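Local coordinates for ABC transporter, solute-binding protein (Staphylococcus aureus, PDB 6LKK), which binds glucose 6-phosphate in the cleft of a periplasmic-binding-protein fold and acts as the extracellular sugar-phosphate sensor of a two-component signalling system, at residues 57-61 with 214-219; 93-97 with 243-247. One frame throughout, in Å; residues are numbered along the deposited sequence.

Contact 1. Residues 57-61 with 214-219. With G6P (6-O-phosphono-alpha-D-glucopyranose), chain B.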
loop_
_atom_site.group_PDB
_atom_site.type_symbol
_atom_site.label_atom_id
_atom_site.label_comp_id
_atom_site.label_asym_id
_atom_site.label_seq_id
_atom_site.Cartn_x
_atom_site.Cartn_y
_atom_site.Cartn_z
ATOM N N GLY A 57 2.645 6.700 -2.919
ATOM C CA GLY A 57 2.104 5.380 -2.693
ATOM C C GLY A 57 3.159 4.299 -2.854
ATOM O O GLY A 57 4.209 4.490 -3.474
ATOM N N GLY A 58 2.869 3.141 -2.279
ATOM C CA GLY A 58 3.833 2.069 -2.217
ATOM C C GLY A 58 4.836 2.274 -1.094
ATOM O O GLY A 58 5.001 3.366 -0.550
ATOM N N VAL A 59 5.515 1.186 -0.743
ATOM C CA VAL A 59 6.518 1.215 0.315
ATOM C C VAL A 59 7.834 1.671 -0.300
ATOM O O VAL A 59 8.797 0.903 -0.402
ATOM C CB VAL A 59 6.640 -0.154 1.014
ATOM C CG1 VAL A 59 5.382 -0.429 1.821
ATOM C CG2 VAL A 59 6.875 -1.282 0.012
ATOM N N LEU A 60 7.878 2.943 -0.703
ATOM C CA LEU A 60 8.991 3.446 -1.496
ATOM C C LEU A 60 10.308 3.401 -0.737
ATOM O O LEU A 60 11.360 3.172 -1.342
ATOM C CB LEU A 60 8.695 4.874 -1.952
ATOM C CG LEU A 60 7.451 5.065 -2.819
ATOM C CD1 LEU A 60 7.322 6.520 -3.231
ATOM C CD2 LEU A 60 7.489 4.167 -4.043
ATOM N N SER A 61 10.285 3.626 0.578
ATOM C CA SER A 61 11.530 3.641 1.336
ATOM C C SER A 61 12.277 2.318 1.237
ATOM O O SER A 61 13.484 2.281 1.507
ATOM C CB SER A 61 11.250 3.963 2.802
ATOM O OG SER A 61 10.476 2.941 3.406
ATOM N N ASN A 214 2.350 -1.295 6.031
ATOM C CA ASN A 214 3.058 -0.555 4.999
ATOM C C ASN A 214 3.196 0.902 5.413
ATOM O O ASN A 214 2.217 1.542 5.806
ATOM C CB ASN A 214 2.318 -0.632 3.664
ATOM C CG ASN A 214 2.163 -2.044 3.155
ATOM O OD1 ASN A 214 2.807 -2.970 3.645
ATOM N ND2 ASN A 214 1.306 -2.216 2.153
ATOM N N VAL A 215 4.408 1.432 5.311
ATOM C CA VAL A 215 4.642 2.864 5.426
ATOM C C VAL A 215 4.716 3.391 3.998
ATOM O O VAL A 215 5.748 3.271 3.329
ATOM C CB VAL A 215 5.907 3.179 6.227
ATOM C CG1 VAL A 215 6.045 4.684 6.427
ATOM C CG2 VAL A 215 5.878 2.465 7.575
ATOM N N ASP A 216 3.605 3.943 3.516
ATOM C CA ASP A 216 3.564 4.513 2.177
ATOM C C ASP A 216 4.380 5.800 2.132
ATOM O O ASP A 216 4.449 6.548 3.110
ATOM C CB ASP A 216 2.120 4.791 1.758
ATOM C CG ASP A 216 1.291 3.525 1.614
ATOM O OD1 ASP A 216 1.842 2.412 1.764
ATOM O OD2 ASP A 216 0.077 3.647 1.343
ATOM N N GLY A 217 5.007 6.060 0.980
ATOM C CA GLY A 217 5.933 7.165 0.853
ATOM C C GLY A 217 5.628 8.052 -0.339
ATOM O O GLY A 217 4.792 7.736 -1.194
ATOM N N ILE A 218 6.326 9.192 -0.372
ATOM C CA ILE A 218 6.266 10.157 -1.464
ATOM C C ILE A 218 7.690 10.530 -1.845
ATOM O O ILE A 218 8.535 10.757 -0.971
ATOM C CB ILE A 218 5.478 11.426 -1.078
ATOM C CG1 ILE A 218 4.018 11.092 -0.797
ATOM C CG2 ILE A 218 5.559 12.468 -2.189
ATOM C CD1 ILE A 218 3.276 12.206 -0.091
ATOM N N ALA A 219 7.949 10.623 -3.148
ATOM C CA ALA A 219 9.281 10.930 -3.648
ATOM C C ALA A 219 9.189 11.864 -4.848
ATOM O O ALA A 219 8.222 11.827 -5.614
ATOM C CB ALA A 219 10.039 9.658 -4.046
HETATM C C1 G6P B . 0.059 -1.250 -1.115
HETATM C C2 G6P B . 0.346 0.170 -0.569
HETATM C C3 G6P B . -0.417 1.255 -1.234
HETATM C C4 G6P B . -0.577 0.990 -2.665
HETATM C C5 G6P B . -1.480 -0.224 -2.849
HETATM C C6 G6P B . -1.546 -0.615 -4.291
HETATM O O1 G6P B . -0.252 -2.114 -0.063
HETATM O O2 G6P B . 0.069 0.219 0.841
HETATM O O3 G6P B . 0.331 2.536 -1.060
HETATM O O4 G6P B . -1.196 2.124 -3.321
HETATM O O5 G6P B . -1.016 -1.407 -2.098
HETATM O O6 G6P B . -0.240 -0.888 -4.747
HETATM P P G6P B . 0.072 -2.330 -5.571
HETATM O O1P G6P B . 1.515 -2.290 -6.044
HETATM O O2P G6P B . -0.873 -2.459 -6.782
HETATM O O3P G6P B . -0.122 -3.479 -4.651
HETATM O O HOH W 1 7.848 4.638 2.108
HETATM O O HOH W 2 8.076 1.657 3.196
#
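The carbonyl oxygen of Gly58 is gripped from several quarters: Gly217 N donates to Gly58 O over 3.1 Å, Asp216 adds a CA-H...O contact to it with CA and O 3.3 Å apart, and Leu60 N bonds it weakly across an inverse gamma turn centred on Val59. Just before this turn the backbone runs antiparallel to strand 213-221, and Gly57 N reaches Gly217 O at 2.9 Å. Strand and turn together build one wall of the glucose 6-phosphate pocket of this periplasmic-binding-protein fold. On the sugar, O3 is held from both segments. Gly58 N donates to O3 over 2.9 Å in an almost straight bond (173°), while O3 donates to Asp216 OD2 over 2.7 Å. OD1 of the same carboxylate accepts a hydrogen bond from O2, so two neighbouring sugar hydroxyls share its two oxygens, and Tyr9 OH is a further partner of OD2. Asn214 gives a third grip, its ND2 donating to O2 at 3.0 Å while Gln142 NE2 bonds its OD1, pinning the amide at both ends. With CG anti to the carbonyl carbon (chi1 -60°), Asn214 crosses Val59, whose CG1 lies 3.6 Å from Asn214 CB. Away from the sugar, two waters both donate to Val215 O; one accepts from Ser61 N, and the other is hydrogen-bonded to Ser61 OG. The CD1 methyl of Leu60 ends 3.5 Å from Gly217 O and also packs on the CB of Ala219.

Contact 2. Residues 93-97 with 243-247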
loop_
_atom_site.group_PDB
_atom_site.type_symbol
_atom_site.label_atom_id
_atom_site.label_comp_id
_atom_site.label_asym_id
_atom_site.label_seq_id
_atom_site.Cartn_x
_atom_site.Cartn_y
_atom_site.Cartn_z
ATOM N N THR A 93 9.622 10.690 1.670
ATOM C CA THR A 93 8.909 11.195 2.834
ATOM C C THR A 93 7.754 10.251 3.135
ATOM O O THR A 93 6.973 9.920 2.239
ATOM C CB THR A 93 8.372 12.607 2.582
ATOM O OG1 THR A 93 9.450 13.490 2.254
ATOM C CG2 THR A 93 7.630 13.144 3.806
ATOM N N SER A 94 7.644 9.814 4.385
ATOM C CA SER A 94 6.516 8.970 4.758
ATOM C C SER A 94 5.215 9.752 4.626
ATOM O O SER A 94 5.164 10.955 4.901
ATOM C CB SER A 94 6.690 8.449 6.182
ATOM O OG SER A 94 7.806 7.577 6.253
ATOM N N PHE A 95 4.157 9.053 4.198
ATOM C CA PHE A 95 2.902 9.691 3.816
ATOM C C PHE A 95 1.701 9.121 4.564
ATOM O O PHE A 95 0.907 9.879 5.128
ATOM C CB PHE A 95 2.700 9.550 2.305
ATOM C CG PHE A 95 1.332 9.952 1.828
ATOM C CD1 PHE A 95 0.816 11.202 2.126
ATOM C CD2 PHE A 95 0.567 9.079 1.066
ATOM C CE1 PHE A 95 -0.436 11.575 1.687
ATOM C CE2 PHE A 95 -0.687 9.445 0.622
ATOM C CZ PHE A 95 -1.190 10.695 0.930
ATOM N N LEU A 96 1.547 7.796 4.563
ATOM C CA LEU A 96 0.414 7.149 5.212
ATOM C C LEU A 96 0.850 5.795 5.748
ATOM O O LEU A 96 1.832 5.209 5.286
ATOM C CB LEU A 96 -0.770 6.953 4.256
ATOM C CG LEU A 96 -1.636 8.146 3.851
ATOM C CD1 LEU A 96 -2.726 7.659 2.906
ATOM C CD2 LEU A 96 -2.251 8.851 5.056
ATOM N N LEU A 97 0.098 5.302 6.727
ATOM C CA LEU A 97 0.253 3.948 7.238
ATOM C C LEU A 97 -0.870 3.092 6.671
ATOM O O LEU A 97 -2.047 3.442 6.806
ATOM C CB LEU A 97 0.215 3.927 8.766
ATOM C CG LEU A 97 1.192 4.875 9.463
ATOM C CD1 LEU A 97 0.995 4.827 10.964
ATOM C CD2 LEU A 97 2.625 4.531 9.100
ATOM N N GLN A 243 -3.887 15.640 5.881
ATOM C CA GLN A 243 -3.875 14.334 6.534
ATOM C C GLN A 243 -5.140 14.131 7.360
ATOM O O GLN A 243 -5.714 13.036 7.375
ATOM C CB GLN A 243 -2.631 14.204 7.411
ATOM C CG GLN A 243 -1.324 14.098 6.634
ATOM C CD GLN A 243 -0.931 12.667 6.322
ATOM O OE1 GLN A 243 -1.027 11.783 7.175
ATOM N NE2 GLN A 243 -0.480 12.432 5.094
ATOM N N GLN A 244 -5.588 15.183 8.049
ATOM C CA GLN A 244 -6.817 15.102 8.834
ATOM C C GLN A 244 -8.019 14.826 7.938
ATOM O O GLN A 244 -8.922 14.067 8.314
ATOM C CB GLN A 244 -7.004 16.402 9.617
ATOM C CG GLN A 244 -8.230 16.447 10.513
ATOM C CD GLN A 244 -8.100 15.572 11.748
ATOM O OE1 GLN A 244 -7.007 15.367 12.269
ATOM N NE2 GLN A 244 -9.224 15.057 12.226
ATOM N N ARG A 245 -8.044 15.430 6.745
ATOM C CA ARG A 245 -9.131 15.176 5.804
ATOM C C ARG A 245 -9.136 13.723 5.347
ATOM O O ARG A 245 -10.203 13.114 5.208
ATOM C CB ARG A 245 -9.013 16.107 4.598
ATOM C CG ARG A 245 -9.557 17.511 4.811
ATOM C CD ARG A 245 -9.358 18.349 3.558
ATOM N NE ARG A 245 -8.459 19.476 3.793
ATOM C CZ ARG A 245 -7.707 20.053 2.858
ATOM N NH1 ARG A 245 -7.721 19.609 1.607
ATOM N NH2 ARG A 245 -6.927 21.075 3.181
ATOM N N LEU A 246 -7.956 13.153 5.092
ATOM C CA LEU A 246 -7.887 11.758 4.669
ATOM C C LEU A 246 -8.344 10.823 5.780
ATOM O O LEU A 246 -9.023 9.823 5.520
ATOM C CB LEU A 246 -6.464 11.417 4.226
ATOM C CG LEU A 246 -5.993 12.094 2.938
ATOM C CD1 LEU A 246 -4.501 11.891 2.730
ATOM C CD2 LEU A 246 -6.774 11.556 1.745
ATOM N N VAL A 247 -7.981 11.128 7.026
ATOM C CA VAL A 247 -8.445 10.330 8.157
ATOM C C VAL A 247 -9.962 10.411 8.272
ATOM O O VAL A 247 -10.653 9.391 8.382
ATOM C CB VAL A 247 -7.753 10.795 9.452
ATOM C CG1 VAL A 247 -8.391 10.159 10.680
ATOM C CG2 VAL A 247 -6.270 10.466 9.403
#
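A classic beta bulge in strand 92-105, where Phe95 and Leu96 are both paired opposite the single residue Asp216 of the neighbouring strand, meets helix 240-250, which packs against one side of the strand in a buried contact of the solute-binding fold. The axes of the short segments 93-97 and 243-247 run nearly parallel, 21° apart, at a closest approach of 10.7 Å, and side chains fill the distance between them. Gln243 makes the polar link: its NE2 donates to the Phe95 carbonyl oxygen over 2.9 Å, arriving tilted from the carbonyl plane. A bend at chi2 (-91°) turns the amide of Gln243 back to this oxygen. NE2 also donates to Leu237 O, while Ser254 OG and Ile255 N bond OE1, so the buried amide has partners at both ends and its rotation is fixed. Gln243 also touches the Phe95 ring, with NE2 3.5 Å from CD1 and the ring and amide planes 79° apart. Leu96 runs alongside Gln243, pointing the other way, its CD2 lying 3.8 Å from Gln243 OE1. One turn further along the helix, the Leu246 side chain crosses that of Phe95 at about a right angle, its CD1 coming obliquely to CZ at 4.0 Å; it also rests on Ile17 of helix 11-25, while Phe95 packs against Ile218 and Tyr9. The isobutyl group of Leu96 lies over one face of the Phe95 ring, CG 3.6 Å above the plane and toward the rim.

Overall arrangement
From the N terminus, the chain passes residues 57-61 just after strand 54-56, then 93-97 in strand 92-105, before returning through strand 213-221 to close the loop of contact 1 across 152 intervening residues. Contact 2 opens within that loop at 93-97 and closes beyond it, at helix 240-250, so the two contacts cross along the sequence. Their centres lie 11 Å apart. Strands 92-105 and 213-221 are antiparallel neighbours, and they join the contacts directly: Asp216 O lies 2.7 Å from Phe95 N. The sheet thus connects the sugar-binding wall at contact 1 with the helix packed at contact 2.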